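AT5g51070/K3K7_27 (Arabidopsis thaliana, PDB 5GKM) is a Clp chaperone, here as its N-terminal Clp repeat domain, whose full-length form probably binds and hydrolyses ATP. Local coordinates at residues 11-16 and 119-124. Numbering follows the deposited sequence.
Sequences TERAIR and APEHIA
Two helix beginnings pack together in a buried contact of the all-helical Clp N-terminal domain: Arg13 and Ala14, in the first turn of helix 12-27, meet Pro120 at the start of helix 120-130. The short segments run at 52° to one another, their axes 9.3 Å apart. Proline suits a first helical turn, where its missing N-H costs no helix bond, and its ring becomes the central apolar surface. Pro120 CG lies 3.5 Å from Arg13 CB and sits over the centre of one face of the Arg13 guanidinium, 3.7 Å above its plane. The bend at chi3 (50°) turns the flat end across the proline ring. At the edge of the same group, Arg13 NH1 donates to Glu121 OE2 at 3.1 Å, nearly in the guanidinium plane and onto the syn lone pair, although the two planar groups are turned 54° apart. Glu121 reaches it through a bend at chi2. Each ion is held more strongly by a partner outside the pair, Arg13 NH2 by Glu45 and Glu121 OE2 by Arg156, so charges alternate along a chain that should fix the arginine's rotation.

Beside this charged pair, the small Ala14 lets the helices come close, its CB 3.9 Å from Ile123 CD1. Thr11 is the N-cap: its OG1 accepts from Ala14 N at 3.1 Å while resting against Pro120 CD. Ala119, at the other N-cap, cannot cap with its side chain, but its N donates to ND1 of His122, the N3 residue, 2.9 Å away and in the imidazole plane, one half of a capping box.

Helix 35-45 adjoins Pro120 and Ile123, helix 97-112 packs on Ile123 and His122, and helix 146-158 touches Arg13 and Glu121, joining the paired helix starts to the domain's helical bundle.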
ATOM      1  N   THR A  11       2.874  13.117   3.273  1.00 12.72           N
ATOM      2  CA  THR A  11       1.758  13.780   3.843  1.00 14.95           C
ATOM      3  C   THR A  11       1.196  13.017   5.039  1.00 14.92           C
ATOM      4  O   THR A  11       1.432  11.864   5.238  1.00 12.89           O
ATOM      5  CB  THR A  11       0.610  14.009   2.869  1.00 14.23           C
ATOM      6  OG1 THR A  11      -0.034  12.780   2.554  1.00 13.50           O
ATOM      7  CG2 THR A  11       1.118  14.691   1.603  1.00 15.23           C
ATOM      8  N   GLU A  12       0.435  13.766   5.820  1.00 15.27           N
ATOM      9  CA  GLU A  12      -0.351  13.121   6.976  0.60 16.33           C
ATOM     10  C   GLU A  12      -1.255  11.812   6.586  1.00 14.77           C
ATOM     11  O   GLU A  12      -1.165  10.846   7.219  1.00 13.95           O
ATOM     12  CB  GLU A  12      -1.252  14.153   7.669  0.60 19.64           C
ATOM     13  CG  GLU A  12      -2.059  13.579   8.800  0.60 21.52           C
ATOM     14  CD  GLU A  12      -3.194  14.503   9.265  0.60 25.34           C
ATOM     15  OE1 GLU A  12      -3.258  15.685   8.876  0.60 31.46           O
ATOM     16  OE2 GLU A  12      -4.110  14.014   9.931  0.60 29.30           O
ATOM     17  N   ARG A  13      -1.888  11.915   5.432  1.00 14.54           N
ATOM     18  CA  ARG A  13      -2.592  10.803   4.896  1.00 13.42           C
ATOM     19  C   ARG A  13      -1.630   9.683   4.550  1.00 12.99           C
ATOM     20  O   ARG A  13      -1.966   8.566   4.730  1.00 12.56           O
ATOM     21  CB  ARG A  13      -3.388  11.112   3.636  1.00 14.91           C
ATOM     22  CG  ARG A  13      -4.466  12.152   3.800  1.00 15.10           C
ATOM     23  CD  ARG A  13      -5.314  12.319   2.547  1.00 16.03           C
ATOM     24  NE  ARG A  13      -5.764  11.035   2.096  1.00 14.88           N
ATOM     25  CZ  ARG A  13      -5.806  10.667   0.841  1.00 16.45           C
ATOM     26  NH1 ARG A  13      -5.472  11.512  -0.102  1.00 16.79           N
ATOM     27  NH2 ARG A  13      -6.155   9.427   0.549  1.00 16.45           N
ATOM     28  N   ALA A  14      -0.512  10.021   3.951  1.00 12.03           N
ATOM     29  CA  ALA A  14       0.385   8.966   3.547  1.00 13.38           C
ATOM     30  C   ALA A  14       0.944   8.208   4.759  1.00 13.34           C
ATOM     31  O   ALA A  14       1.108   7.043   4.725  1.00 11.91           O
ATOM     32  CB  ALA A  14       1.510   9.524   2.712  1.00 13.60           C
ATOM     33  N   ILE A  15       1.281   8.981   5.762  1.00 12.74           N
ATOM     34  CA  ILE A  15       1.827   8.421   6.978  1.00 13.90           C
ATOM     35  C   ILE A  15       0.786   7.531   7.647  1.00 13.24           C
ATOM     36  O   ILE A  15       1.116   6.516   8.119  1.00 12.45           O
ATOM     37  CB  ILE A  15       2.291   9.519   7.957  1.00 15.57           C
ATOM     38  CG1 ILE A  15       3.419  10.337   7.366  1.00 17.38           C
ATOM     39  CG2 ILE A  15       2.658   8.941   9.311  1.00 16.81           C
ATOM     40  CD1 ILE A  15       4.675   9.600   7.361  1.00 21.66           C
ATOM     41  N   ARG A  16      -0.461   7.956   7.628  1.00 12.25           N
ATOM     42  CA  ARG A  16      -1.498   7.165   8.217  1.00 13.46           C
ATOM     43  C   ARG A  16      -1.666   5.836   7.487  1.00 12.40           C
ATOM     44  O   ARG A  16      -1.794   4.824   8.078  1.00 12.73           O
ATOM     45  CB  ARG A  16      -2.795   7.952   8.280  1.00 17.10           C
ATOM     46  CG  ARG A  16      -3.955   7.281   8.947  1.00 20.93           C
ATOM     47  CD  ARG A  16      -5.167   8.205   8.869  1.00 25.64           C
ATOM     48  NE  ARG A  16      -4.927   9.467   9.510  1.00 30.48           N
ATOM     49  CZ  ARG A  16      -5.078  10.619   8.905  1.00 34.65           C
ATOM     50  NH1 ARG A  16      -5.415  10.662   7.616  1.00 33.10           N
ATOM     51  NH2 ARG A  16      -4.863  11.708   9.580  1.00 38.15           N
ATOM     52  N   ALA A 119       2.081  11.806  -1.385  1.00 14.05           N
ATOM     53  CA  ALA A 119       0.755  11.467  -0.967  1.00 13.66           C
ATOM     54  C   ALA A 119       0.477   9.983  -1.126  1.00 12.25           C
ATOM     55  O   ALA A 119       1.171   9.295  -1.713  1.00 11.46           O
ATOM     56  CB  ALA A 119      -0.281  12.289  -1.711  1.00 13.94           C
ATOM     57  N   PRO A 120      -0.660   9.557  -0.585  1.00 11.75           N
ATOM     58  CA  PRO A 120      -1.028   8.149  -0.759  1.00 11.24           C
ATOM     59  C   PRO A 120      -1.129   7.755  -2.254  1.00 12.05           C
ATOM     60  O   PRO A 120      -0.891   6.659  -2.619  1.00 11.55           O
ATOM     61  CB  PRO A 120      -2.419   8.075  -0.105  1.00 13.44           C
ATOM     62  CG  PRO A 120      -2.384   9.091   0.932  1.00 14.10           C
ATOM     63  CD  PRO A 120      -1.627  10.224   0.302  1.00 13.54           C
ATOM     64  N   GLU A 121      -1.521   8.727  -3.050  1.00 12.94           N
ATOM     65  CA  GLU A 121      -1.682   8.492  -4.459  1.00 12.24           C
ATOM     66  C   GLU A 121      -0.344   8.170  -5.137  1.00 11.95           C
ATOM     67  O   GLU A 121      -0.291   7.389  -5.990  1.00 12.27           O
ATOM     68  CB  GLU A 121      -2.392   9.651  -5.104  1.00 13.98           C
ATOM     69  CG  GLU A 121      -3.826   9.704  -4.676  1.00 14.74           C
ATOM     70  CD  GLU A 121      -4.070  10.329  -3.308  1.00 14.66           C
ATOM     71  OE1 GLU A 121      -3.269  10.993  -2.734  1.00 14.80           O
ATOM     72  OE2 GLU A 121      -5.155  10.142  -2.881  1.00 17.36           O
ATOM     73  N   HIS A 122       0.716   8.834  -4.709  1.00 11.49           N
ATOM     74  CA  HIS A 122       2.031   8.514  -5.184  1.00 11.27           C
ATOM     75  C   HIS A 122       2.448   7.125  -4.775  1.00 11.06           C
ATOM     76  O   HIS A 122       3.094   6.452  -5.494  1.00 11.50           O
ATOM     77  CB  HIS A 122       3.080   9.459  -4.640  1.00 11.87           C
ATOM     78  CG  HIS A 122       2.914  10.893  -5.081  1.00 13.71           C
ATOM     79  ND1 HIS A 122       2.622  11.889  -4.251  1.00 13.81           N
ATOM     80  CD2 HIS A 122       3.019  11.452  -6.318  1.00 13.99           C
ATOM     81  CE1 HIS A 122       2.559  13.015  -4.931  1.00 14.82           C
ATOM     82  NE2 HIS A 122       2.789  12.743  -6.191  1.00 13.91           N
ATOM     83  N   ILE A 123       2.119   6.758  -3.546  1.00 10.80           N
ATOM     84  CA  ILE A 123       2.380   5.413  -3.067  1.00 10.64           C
ATOM     85  C   ILE A 123       1.615   4.374  -3.872  1.00 10.62           C
ATOM     86  O   ILE A 123       2.114   3.370  -4.171  1.00 10.43           O
ATOM     87  CB  ILE A 123       2.095   5.217  -1.546  1.00 11.40           C
ATOM     88  CG1 ILE A 123       2.934   6.217  -0.743  1.00 12.38           C
ATOM     89  CG2 ILE A 123       2.322   3.761  -1.150  1.00 11.27           C
ATOM     90  CD1 ILE A 123       2.597   6.313   0.730  1.00 13.44           C
ATOM     91  N   ALA A 124       0.375   4.685  -4.186  1.00 10.40           N
ATOM     92  CA  ALA A 124      -0.386   3.766  -5.016  1.00 10.96           C
ATOM     93  C   ALA A 124       0.221   3.576  -6.411  1.00 11.52           C
ATOM     94  O   ALA A 124       0.267   2.517  -6.889  1.00 12.36           O
ATOM     95  CB  ALA A 124      -1.839   4.214  -5.135  1.00 10.98           C
TER